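Local atomic coordinates of ATP synthase subunit s, mitochondrial (Bos taurus, PDB entry 3E4G), a protein that regulates the mitochondrial membrane ATP synthase, being needed for its proton conduction and blocking a proton leak through an alternative exit pathway. Residues 36-41 and 61-66; 111-116 and 136-141; 141-146 and 170-175. The protein carries 1 engineered substitution. All blocks are in the same frame, centred on the assembly; numbering follows the deposited sequence.

Interaction 1: residues 36-41 and 61-66; sequences AMVRYH and YKIQAI
Q64 reaches across to H41 and R39 with every part of its side chain. CB sits over the centre of the H41 imidazole, whose NE2 bonds to Y86 O; the CH-pi contact is 3.5 Å from Q64 CB to the H41 ring centroid. CG comes next, against CE1 and NE2 of H41, and the amide stacks on the same ring with the planes 27° apart; Q64 CD is 3.4 Å from H41 ND1. At the tip the two ends of the amide part company. OE1 turns to the guanidinium of R39, accepting from R39 NH1 at 2.9 Å within the guanidinium plane and weakly from NH2, while NE2 goes to E88. R39 meets it because its chain, extended through chi2, bends at chi3 (56°). Behind lies a classic beta bulge, in which R39 stands opposite two residues, Q64 and A65: R39 O accepts from Q64 N at 2.9 Å and from A65 N at 3.1 Å. The bulge sits where strand 37-40 pairs antiparallel with strand 63-66, at the N-terminal edge of the leucine-rich repeat sheet. Past it, Y61 CB stands over the Y40 ring, 3.6 Å from its centroid, while the Y40 hydroxyl bonds to S28.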
loop_
_atom_site.group_PDB
_atom_site.type_symbol
_atom_site.label_atom_id
_atom_site.label_comp_id
_atom_site.label_asym_id
_atom_site.label_seq_id
_atom_site.Cartn_x
_atom_site.Cartn_y
_atom_site.Cartn_z
ATOM N N ALA A 36 0.897 5.879 -8.893
ATOM C CA ALA A 36 1.199 4.514 -8.583
ATOM C C ALA A 36 0.777 3.599 -9.758
ATOM O O ALA A 36 0.168 4.054 -10.763
ATOM C CB ALA A 36 0.551 4.103 -7.259
ATOM N N MET A 37 1.063 2.343 -9.629
ATOM C CA MET A 37 0.729 1.311 -10.646
ATOM C C MET A 37 0.077 0.126 -9.897
ATOM O O MET A 37 0.326 -0.110 -8.716
ATOM C CB MET A 37 2.017 0.819 -11.353
ATOM C CG MET A 37 2.791 1.929 -12.042
ATOM S SD MET A 37 4.308 1.220 -12.762
ATOM C CE MET A 37 5.065 2.690 -13.410
ATOM N N VAL A 38 -0.748 -0.610 -10.652
ATOM C CA VAL A 38 -1.349 -1.845 -10.111
ATOM C C VAL A 38 -1.206 -2.961 -11.150
ATOM O O VAL A 38 -1.105 -2.701 -12.359
ATOM C CB VAL A 38 -2.842 -1.705 -9.762
ATOM C CG1 VAL A 38 -3.031 -0.558 -8.701
ATOM C CG2 VAL A 38 -3.768 -1.495 -10.928
ATOM N N ARG A 39 -1.256 -4.186 -10.669
ATOM C CA ARG A 39 -1.265 -5.365 -11.557
ATOM C C ARG A 39 -2.371 -6.279 -11.067
ATOM O O ARG A 39 -2.478 -6.569 -9.856
ATOM C CB ARG A 39 0.064 -6.103 -11.527
ATOM C CG ARG A 39 0.099 -7.235 -12.569
ATOM C CD ARG A 39 1.400 -8.013 -12.568
ATOM N NE ARG A 39 1.738 -8.581 -11.270
ATOM C CZ ARG A 39 1.032 -9.538 -10.662
ATOM N NH1 ARG A 39 -0.006 -10.140 -11.299
ATOM N NH2 ARG A 39 1.318 -9.881 -9.431
ATOM N N TYR A 40 -3.214 -6.708 -12.008
ATOM C CA TYR A 40 -4.366 -7.573 -11.665
ATOM C C TYR A 40 -3.958 -9.040 -11.637
ATOM O O TYR A 40 -3.076 -9.530 -12.360
ATOM C CB TYR A 40 -5.472 -7.375 -12.706
ATOM C CG TYR A 40 -5.984 -5.965 -12.728
ATOM C CD1 TYR A 40 -6.418 -5.339 -11.554
ATOM C CD2 TYR A 40 -6.055 -5.220 -13.926
ATOM C CE1 TYR A 40 -6.888 -4.036 -11.569
ATOM C CE2 TYR A 40 -6.534 -3.945 -13.937
ATOM C CZ TYR A 40 -6.952 -3.340 -12.752
ATOM O OH TYR A 40 -7.408 -2.034 -12.815
ATOM N N HIS A 41 -4.685 -9.774 -10.758
ATOM C CA HIS A 41 -4.619 -11.245 -10.801
ATOM C C HIS A 41 -4.847 -11.694 -12.237
ATOM O O HIS A 41 -5.749 -11.262 -12.925
ATOM C CB HIS A 41 -5.706 -11.837 -9.910
ATOM C CG HIS A 41 -5.331 -11.843 -8.490
ATOM N ND1 HIS A 41 -4.562 -12.839 -7.945
ATOM C CD2 HIS A 41 -5.590 -10.922 -7.485
ATOM C CE1 HIS A 41 -4.367 -12.543 -6.678
ATOM N NE2 HIS A 41 -4.950 -11.371 -6.369
ATOM N N TYR A 61 -11.631 -7.456 -12.830
ATOM C CA TYR A 61 -10.184 -7.332 -12.558
ATOM C C TYR A 61 -9.977 -7.044 -11.078
ATOM O O TYR A 61 -10.592 -6.123 -10.510
ATOM C CB TYR A 61 -9.573 -6.273 -13.446
ATOM C CG TYR A 61 -9.568 -6.685 -14.883
ATOM C CD1 TYR A 61 -8.802 -7.759 -15.279
ATOM C CD2 TYR A 61 -10.425 -6.071 -15.817
ATOM C CE1 TYR A 61 -8.903 -8.204 -16.635
ATOM C CE2 TYR A 61 -10.538 -6.475 -17.167
ATOM C CZ TYR A 61 -9.761 -7.454 -17.491
ATOM O OH TYR A 61 -9.838 -7.964 -18.852
ATOM N N LYS A 62 -9.115 -7.844 -10.486
ATOM C CA LYS A 62 -8.850 -7.767 -9.033
ATOM C C LYS A 62 -7.382 -7.450 -8.833
ATOM O O LYS A 62 -6.492 -8.133 -9.361
ATOM C CB LYS A 62 -9.151 -9.095 -8.354
ATOM C CG LYS A 62 -10.590 -9.624 -8.601
ATOM C CD LYS A 62 -11.680 -8.654 -8.165
ATOM C CE LYS A 62 -13.055 -9.314 -8.375
ATOM N NZ LYS A 62 -14.155 -8.352 -8.016
ATOM N N ILE A 63 -7.098 -6.407 -8.050
ATOM C CA ILE A 63 -5.705 -6.052 -7.771
ATOM C C ILE A 63 -4.984 -7.160 -7.029
ATOM O O ILE A 63 -5.449 -7.582 -5.945
ATOM C CB ILE A 63 -5.631 -4.716 -6.991
ATOM C CG1 ILE A 63 -6.251 -3.574 -7.810
ATOM C CG2 ILE A 63 -4.190 -4.422 -6.578
ATOM C CD1 ILE A 63 -6.452 -2.273 -6.982
ATOM N N GLN A 64 -3.852 -7.582 -7.553
ATOM C CA GLN A 64 -2.943 -8.488 -6.866
ATOM C C GLN A 64 -1.758 -7.764 -6.266
ATOM O O GLN A 64 -1.274 -8.105 -5.179
ATOM C CB GLN A 64 -2.430 -9.604 -7.848
ATOM C CG GLN A 64 -1.524 -10.589 -7.141
ATOM C CD GLN A 64 -1.284 -11.857 -8.009
ATOM O OE1 GLN A 64 -1.272 -11.754 -9.234
ATOM N NE2 GLN A 64 -1.104 -12.997 -7.362
ATOM N N ALA A 65 -1.190 -6.796 -7.016
ATOM C CA ALA A 65 0.030 -6.112 -6.612
ATOM C C ALA A 65 -0.134 -4.619 -6.869
ATOM O O ALA A 65 -0.747 -4.188 -7.836
ATOM C CB ALA A 65 1.236 -6.662 -7.388
ATOM N N ILE A 66 0.495 -3.846 -5.973
ATOM C CA ILE A 66 0.541 -2.390 -6.039
ATOM C C ILE A 66 1.979 -1.967 -5.987
ATOM O O ILE A 66 2.744 -2.455 -5.149
ATOM C CB ILE A 66 -0.244 -1.759 -4.869
ATOM C CG1 ILE A 66 -1.730 -2.158 -4.980
ATOM C CG2 ILE A 66 -0.040 -0.237 -4.823
ATOM C CD1 ILE A 66 -2.543 -1.842 -3.712
HETATM O O HOH W 1 -8.107 -10.092 -11.966
#

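Interaction 2: residues 111-116 and 136-141; sequences NLQKSM and HHFRNL
The F138 ring is met by M116 over one face, with L112 and Q113 approaching it obliquely. M116 CG stands above the ring, offset toward its rim, a CH-pi contact 4.1 Å from M116 CG to the F138 centroid. Bends at chi2 and chi3 (both -68°) fold the thioether back past the same ring, and M116 SD makes an oblique Met-aromatic contact 5.4 Å from that centroid. L112 CB lies 3.8 Å from F138 CE1, and Q113 CA is against CD1. Here the end of helix 110-115, in LRR 3, packs on the turn that leads into strand 143-147 in LRR 4; F138 centres an inverse gamma turn and also starts a type I turn closed by the backbone bond from L141 N to F138 O. An alanine at F138 would remove the ring and is likely to leave M116 CG and L112 CB without their common partner, opening a gap between the two repeats. Toward solvent the contact turns polar. Q113 runs alongside H137, its amide 21° from the imidazole plane, and Q113 CG comes 3.3 Å from H137 O. The R139 guanidinium stands nearly upright to that amide, at 81°; R139 NH1 gives Q113 OE1 a weak bond of 3.1 Å, while Q113 NE2 bonds to S107 O. R139 NH2 lies beside the aliphatic part of K114, 3.6 Å from K114 CG.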
loop_
_atom_site.group_PDB
_atom_site.type_symbol
_atom_site.label_atom_id
_atom_site.label_comp_id
_atom_site.label_asym_id
_atom_site.label_seq_id
_atom_site.Cartn_x
_atom_site.Cartn_y
_atom_site.Cartn_z
ATOM N N ASN A 111 -9.412 -7.185 5.588
ATOM C CA ASN A 111 -9.292 -7.708 4.238
ATOM C C ASN A 111 -7.829 -7.813 3.823
ATOM O O ASN A 111 -7.428 -8.781 3.137
ATOM C CB ASN A 111 -10.126 -6.905 3.260
ATOM C CG ASN A 111 -9.823 -5.416 3.314
ATOM O OD1 ASN A 111 -10.013 -4.783 4.414
ATOM N ND2 ASN A 111 -9.400 -4.817 2.239
ATOM N N LEU A 112 -7.009 -6.815 4.159
ATOM C CA LEU A 112 -5.563 -6.867 3.853
ATOM C C LEU A 112 -4.856 -7.819 4.766
ATOM O O LEU A 112 -3.907 -8.518 4.360
ATOM C CB LEU A 112 -4.921 -5.486 3.972
ATOM C CG LEU A 112 -5.435 -4.435 2.952
ATOM C CD1 LEU A 112 -4.642 -3.149 3.136
ATOM C CD2 LEU A 112 -5.233 -4.931 1.524
ATOM N N GLN A 113 -5.244 -7.876 6.060
ATOM C CA GLN A 113 -4.602 -8.861 6.964
ATOM C C GLN A 113 -4.736 -10.277 6.382
ATOM O O GLN A 113 -3.830 -11.093 6.474
ATOM C CB GLN A 113 -5.268 -8.850 8.339
ATOM C CG GLN A 113 -5.125 -7.510 9.057
ATOM C CD GLN A 113 -5.957 -7.487 10.362
ATOM O OE1 GLN A 113 -6.659 -8.470 10.666
ATOM N NE2 GLN A 113 -5.866 -6.379 11.062
ATOM N N LYS A 114 -5.913 -10.568 5.795
ATOM C CA LYS A 114 -6.156 -11.917 5.249
ATOM C C LYS A 114 -5.350 -12.223 4.036
ATOM O O LYS A 114 -4.947 -13.381 3.841
ATOM C CB LYS A 114 -7.668 -12.075 4.936
ATOM C CG LYS A 114 -8.528 -12.071 6.177
ATOM C CD LYS A 114 -9.959 -11.671 5.851
ATOM C CE LYS A 114 -10.844 -11.601 7.092
ATOM N NZ LYS A 114 -12.164 -11.134 6.768
ATOM N N SER A 115 -5.102 -11.242 3.168
ATOM C CA SER A 115 -4.514 -11.525 1.842
ATOM C C SER A 115 -3.035 -11.189 1.734
ATOM O O SER A 115 -2.356 -11.760 0.855
ATOM C CB SER A 115 -5.253 -10.738 0.781
ATOM O OG SER A 115 -5.189 -9.350 1.017
ATOM N N MET A 116 -2.501 -10.264 2.535
ATOM C CA MET A 116 -1.166 -9.737 2.278
ATOM C C MET A 116 -0.084 -10.760 2.510
ATOM O O MET A 116 0.012 -11.391 3.578
ATOM C CB MET A 116 -0.936 -8.506 3.157
ATOM C CG MET A 116 -1.523 -7.254 2.524
ATOM S SD MET A 116 -0.666 -6.715 1.026
ATOM C CE MET A 116 0.917 -6.203 1.732
ATOM N N HIS A 136 2.748 -5.942 11.943
ATOM C CA HIS A 136 2.591 -7.297 12.530
ATOM C C HIS A 136 1.153 -7.813 12.385
ATOM O O HIS A 136 0.953 -9.046 12.413
ATOM C CB HIS A 136 3.035 -7.328 13.985
ATOM C CG HIS A 136 2.079 -6.796 14.933
ATOM N ND1 HIS A 136 1.960 -5.474 15.285
ATOM C CD2 HIS A 136 1.226 -7.485 15.721
ATOM C CE1 HIS A 136 0.996 -5.373 16.209
ATOM N NE2 HIS A 136 0.509 -6.581 16.461
ATOM N N HIS A 137 0.184 -6.954 12.158
ATOM C CA HIS A 137 -1.199 -7.441 11.953
ATOM C C HIS A 137 -1.347 -8.158 10.623
ATOM O O HIS A 137 -2.379 -8.843 10.427
ATOM C CB HIS A 137 -2.195 -6.292 12.002
ATOM C CG HIS A 137 -2.291 -5.712 13.366
ATOM N ND1 HIS A 137 -2.797 -6.399 14.500
ATOM C CD2 HIS A 137 -1.914 -4.523 13.789
ATOM C CE1 HIS A 137 -2.641 -5.638 15.549
ATOM N NE2 HIS A 137 -2.233 -4.445 15.148
ATOM N N PHE A 138 -0.412 -8.024 9.687
ATOM C CA PHE A 138 -0.412 -8.792 8.430
ATOM C C PHE A 138 0.110 -10.168 8.731
ATOM O O PHE A 138 1.260 -10.532 8.500
ATOM C CB PHE A 138 0.367 -8.053 7.344
ATOM C CG PHE A 138 -0.256 -6.799 6.856
ATOM C CD1 PHE A 138 -1.581 -6.417 7.102
ATOM C CD2 PHE A 138 0.487 -5.949 5.994
ATOM C CE1 PHE A 138 -2.123 -5.317 6.520
ATOM C CE2 PHE A 138 -0.077 -4.814 5.450
ATOM C CZ PHE A 138 -1.378 -4.493 5.711
ATOM N N ARG A 139 -0.808 -10.986 9.316
ATOM C CA ARG A 139 -0.428 -12.263 9.936
ATOM C C ARG A 139 0.056 -13.271 8.957
ATOM O O ARG A 139 0.654 -14.278 9.347
ATOM C CB ARG A 139 -1.594 -12.785 10.802
ATOM C CG ARG A 139 -2.884 -13.026 10.035
ATOM C CD ARG A 139 -3.978 -13.467 10.985
ATOM N NE ARG A 139 -5.290 -13.652 10.326
ATOM C CZ ARG A 139 -6.154 -12.686 10.129
ATOM N NH1 ARG A 139 -5.924 -11.450 10.539
ATOM N NH2 ARG A 139 -7.272 -12.924 9.445
ATOM N N ASN A 140 -0.234 -13.099 7.643
ATOM C CA ASN A 140 0.182 -14.005 6.581
ATOM C C ASN A 140 1.398 -13.526 5.834
ATOM O O ASN A 140 1.821 -14.149 4.838
ATOM C CB ASN A 140 -0.961 -14.235 5.610
ATOM C CG ASN A 140 -2.179 -14.817 6.300
ATOM O OD1 ASN A 140 -3.284 -14.194 6.216
ATOM N ND2 ASN A 140 -2.020 -15.899 6.998
ATOM N N LEU A 141 2.021 -12.415 6.289
ATOM C CA LEU A 141 3.166 -11.864 5.563
ATOM C C LEU A 141 4.308 -12.846 5.531
ATOM O O LEU A 141 4.709 -13.401 6.563
ATOM C CB LEU A 141 3.602 -10.546 6.222
ATOM C CG LEU A 141 4.248 -9.483 5.310
ATOM C CD1 LEU A 141 3.174 -8.950 4.311
ATOM C CD2 LEU A 141 4.771 -8.380 6.175
#

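Interaction 3: residues 141-146 and 170-175; sequences LKYLFL and ELKLDL
With CG opposite the backbone N in both (chi1 -178° and 178°), Y143 and E170, paired across the parallel strands and so on the same face, send their side chains across each other obliquely. The E170 carboxylate comes to the edge of the Y143 ring, E170 CD 3.7 Å from Y143 CD1, with its plane turned 78° from the ring. F145 and K172, with the same first torsion, run side by side: K172 CG is 3.7 Å from F145 CD1, and K172 CD also reaches Y143 OH at 3.5 Å. Two residues beyond K172, D174 OD2 lies in the plane of the F145 ring at its edge, 3.5 Å from F145 CE1. The other face holds leucines, L144 CD2 meeting L171 CD1 at 3.7 Å and L146 CD1 meeting L173 CD2 at 3.7 Å; V159 and F162 of helix 155-165 cover this side. That helix is the crossover of the beta-alpha-beta unit ending in strand 170-174, the last strand of the sheet. Five backbone bonds join the two segments, from E170 N to K142 O at one end to D174 N to L146 O, 2.8 Å, at the other, and a water links K142 O to E170 OE1. D174 puts an oxygen in the plane of the F145 edge, whereas E170 sets its carboxylate across the Y143 edge; both probably meet the positive C-H rim with mild attraction.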
loop_
_atom_site.group_PDB
_atom_site.type_symbol
_atom_site.label_atom_id
_atom_site.label_comp_id
_atom_site.label_asym_id
_atom_site.label_seq_id
_atom_site.Cartn_x
_atom_site.Cartn_y
_atom_site.Cartn_z
ATOM N N LEU A 141 2.021 -12.415 6.289
ATOM C CA LEU A 141 3.166 -11.864 5.563
ATOM C C LEU A 141 4.308 -12.846 5.531
ATOM O O LEU A 141 4.709 -13.401 6.563
ATOM C CB LEU A 141 3.602 -10.546 6.222
ATOM C CG LEU A 141 4.248 -9.483 5.310
ATOM C CD1 LEU A 141 3.174 -8.950 4.311
ATOM C CD2 LEU A 141 4.771 -8.380 6.175
ATOM N N LYS A 142 4.888 -12.995 4.337
ATOM C CA LYS A 142 6.058 -13.859 4.120
ATOM C C LYS A 142 7.302 -13.084 3.785
ATOM O O LYS A 142 8.413 -13.660 3.927
ATOM C CB LYS A 142 5.766 -14.875 3.043
ATOM C CG LYS A 142 4.616 -15.854 3.380
ATOM C CD LYS A 142 5.043 -16.666 4.728
ATOM C CE LYS A 142 6.297 -17.472 4.477
ATOM N NZ LYS A 142 6.343 -18.586 5.470
ATOM N N TYR A 143 7.195 -11.887 3.276
ATOM C CA TYR A 143 8.368 -11.091 2.863
ATOM C C TYR A 143 8.130 -9.639 3.257
ATOM O O TYR A 143 7.059 -9.093 2.901
ATOM C CB TYR A 143 8.553 -11.212 1.315
ATOM C CG TYR A 143 9.741 -10.474 0.786
ATOM C CD1 TYR A 143 11.011 -10.933 1.022
ATOM C CD2 TYR A 143 9.579 -9.320 0.051
ATOM C CE1 TYR A 143 12.102 -10.261 0.475
ATOM C CE2 TYR A 143 10.687 -8.678 -0.527
ATOM C CZ TYR A 143 11.933 -9.162 -0.293
ATOM O OH TYR A 143 13.047 -8.556 -0.900
ATOM N N LEU A 144 9.109 -9.042 3.898
ATOM C CA LEU A 144 9.059 -7.598 4.245
ATOM C C LEU A 144 10.450 -7.067 3.967
ATOM O O LEU A 144 11.415 -7.517 4.594
ATOM C CB LEU A 144 8.677 -7.372 5.716
ATOM C CG LEU A 144 8.590 -5.921 6.169
ATOM C CD1 LEU A 144 7.600 -5.126 5.376
ATOM C CD2 LEU A 144 8.242 -5.846 7.682
ATOM N N PHE A 145 10.520 -6.091 3.097
ATOM C CA PHE A 145 11.783 -5.443 2.711
ATOM C C PHE A 145 11.672 -3.972 3.118
ATOM O O PHE A 145 10.758 -3.267 2.663
ATOM C CB PHE A 145 11.976 -5.560 1.199
ATOM C CG PHE A 145 13.127 -4.806 0.612
ATOM C CD1 PHE A 145 14.333 -4.689 1.274
ATOM C CD2 PHE A 145 12.967 -4.176 -0.608
ATOM C CE1 PHE A 145 15.395 -3.982 0.648
ATOM C CE2 PHE A 145 14.008 -3.482 -1.224
ATOM C CZ PHE A 145 15.215 -3.399 -0.562
ATOM N N LEU A 146 12.605 -3.540 3.955
ATOM C CA LEU A 146 12.679 -2.137 4.444
ATOM C C LEU A 146 14.012 -1.557 4.001
ATOM O O LEU A 146 15.052 -2.178 4.276
ATOM C CB LEU A 146 12.588 -2.102 5.971
ATOM C CG LEU A 146 11.364 -2.804 6.556
ATOM C CD1 LEU A 146 11.357 -2.677 8.114
ATOM C CD2 LEU A 146 10.074 -2.262 5.983
ATOM N N GLU A 170 10.406 -13.545 6.100
ATOM C CA GLU A 170 11.708 -13.190 5.588
ATOM C C GLU A 170 11.777 -11.670 5.638
ATOM O O GLU A 170 11.067 -11.004 4.859
ATOM C CB GLU A 170 11.790 -13.682 4.141
ATOM C CG GLU A 170 13.072 -13.333 3.507
ATOM C CD GLU A 170 13.148 -13.776 1.992
ATOM O OE1 GLU A 170 12.279 -14.487 1.486
ATOM O OE2 GLU A 170 14.136 -13.385 1.200
ATOM N N LEU A 171 12.609 -11.150 6.557
ATOM C CA LEU A 171 12.735 -9.706 6.771
ATOM C C LEU A 171 14.050 -9.303 6.206
ATOM O O LEU A 171 15.119 -9.755 6.688
ATOM C CB LEU A 171 12.663 -9.418 8.360
ATOM C CG LEU A 171 12.812 -7.942 8.773
ATOM C CD1 LEU A 171 11.645 -7.081 8.287
ATOM C CD2 LEU A 171 12.965 -7.851 10.269
ATOM N N LYS A 172 14.044 -8.455 5.193
ATOM C CA LYS A 172 15.227 -7.979 4.514
ATOM C C LYS A 172 15.357 -6.515 4.887
ATOM O O LYS A 172 14.459 -5.711 4.604
ATOM C CB LYS A 172 15.095 -8.147 3.035
ATOM C CG LYS A 172 16.293 -7.711 2.281
ATOM C CD LYS A 172 16.098 -7.980 0.804
ATOM C CE LYS A 172 17.292 -7.688 0.035
ATOM N NZ LYS A 172 18.457 -8.608 0.367
ATOM N N LEU A 173 16.485 -6.157 5.497
ATOM C CA LEU A 173 16.707 -4.791 6.000
ATOM C C LEU A 173 17.914 -4.192 5.287
ATOM O O LEU A 173 19.054 -4.779 5.364
ATOM C CB LEU A 173 16.980 -4.785 7.485
ATOM C CG LEU A 173 15.851 -5.336 8.363
ATOM C CD1 LEU A 173 16.227 -5.194 9.847
ATOM C CD2 LEU A 173 14.494 -4.669 8.066
ATOM N N ASP A 174 17.724 -3.054 4.662
ATOM C CA ASP A 174 18.801 -2.202 4.197
ATOM C C ASP A 174 18.645 -0.844 4.880
ATOM O O ASP A 174 18.190 0.143 4.300
ATOM C CB ASP A 174 18.749 -2.042 2.673
ATOM C CG ASP A 174 19.182 -3.282 1.910
ATOM O OD1 ASP A 174 19.860 -4.144 2.460
ATOM O OD2 ASP A 174 18.876 -3.353 0.714
ATOM N N LEU A 175 18.950 -0.851 6.166
ATOM C CA LEU A 175 18.696 0.309 7.012
ATOM C C LEU A 175 19.981 0.724 7.694
ATOM O O LEU A 175 20.799 -0.135 8.100
ATOM C CB LEU A 175 17.664 -0.037 8.105
ATOM C CG LEU A 175 16.249 -0.422 7.641
ATOM C CD1 LEU A 175 15.421 -0.833 8.838
ATOM C CD2 LEU A 175 15.608 0.700 6.865
HETATM O O HOH W 2 9.601 -14.978 1.674
#

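How the interactions relate
Interactions 1 and 3 lie at opposite ends of one six-stranded sheet, their centres about 21 Å apart: interaction 1 pairs the antiparallel first strand and carries a bulge, whereas interaction 3 adds the last strand in regular parallel register. Interaction 2, on the helical side of the repeats, rests on side-chain packing and runs into interaction 3 through L141, which packs on M116. Interaction 1 is the more enclosed, with no touching residue fully exposed; 2 has an exposed rim, K114 and R139, and 3 has four exposed residues, K142 and three on the outermost strand. The inner side is leucine alone in 3, F138 with M116 and L112 in 2, and V38, I63 and I66 in 1.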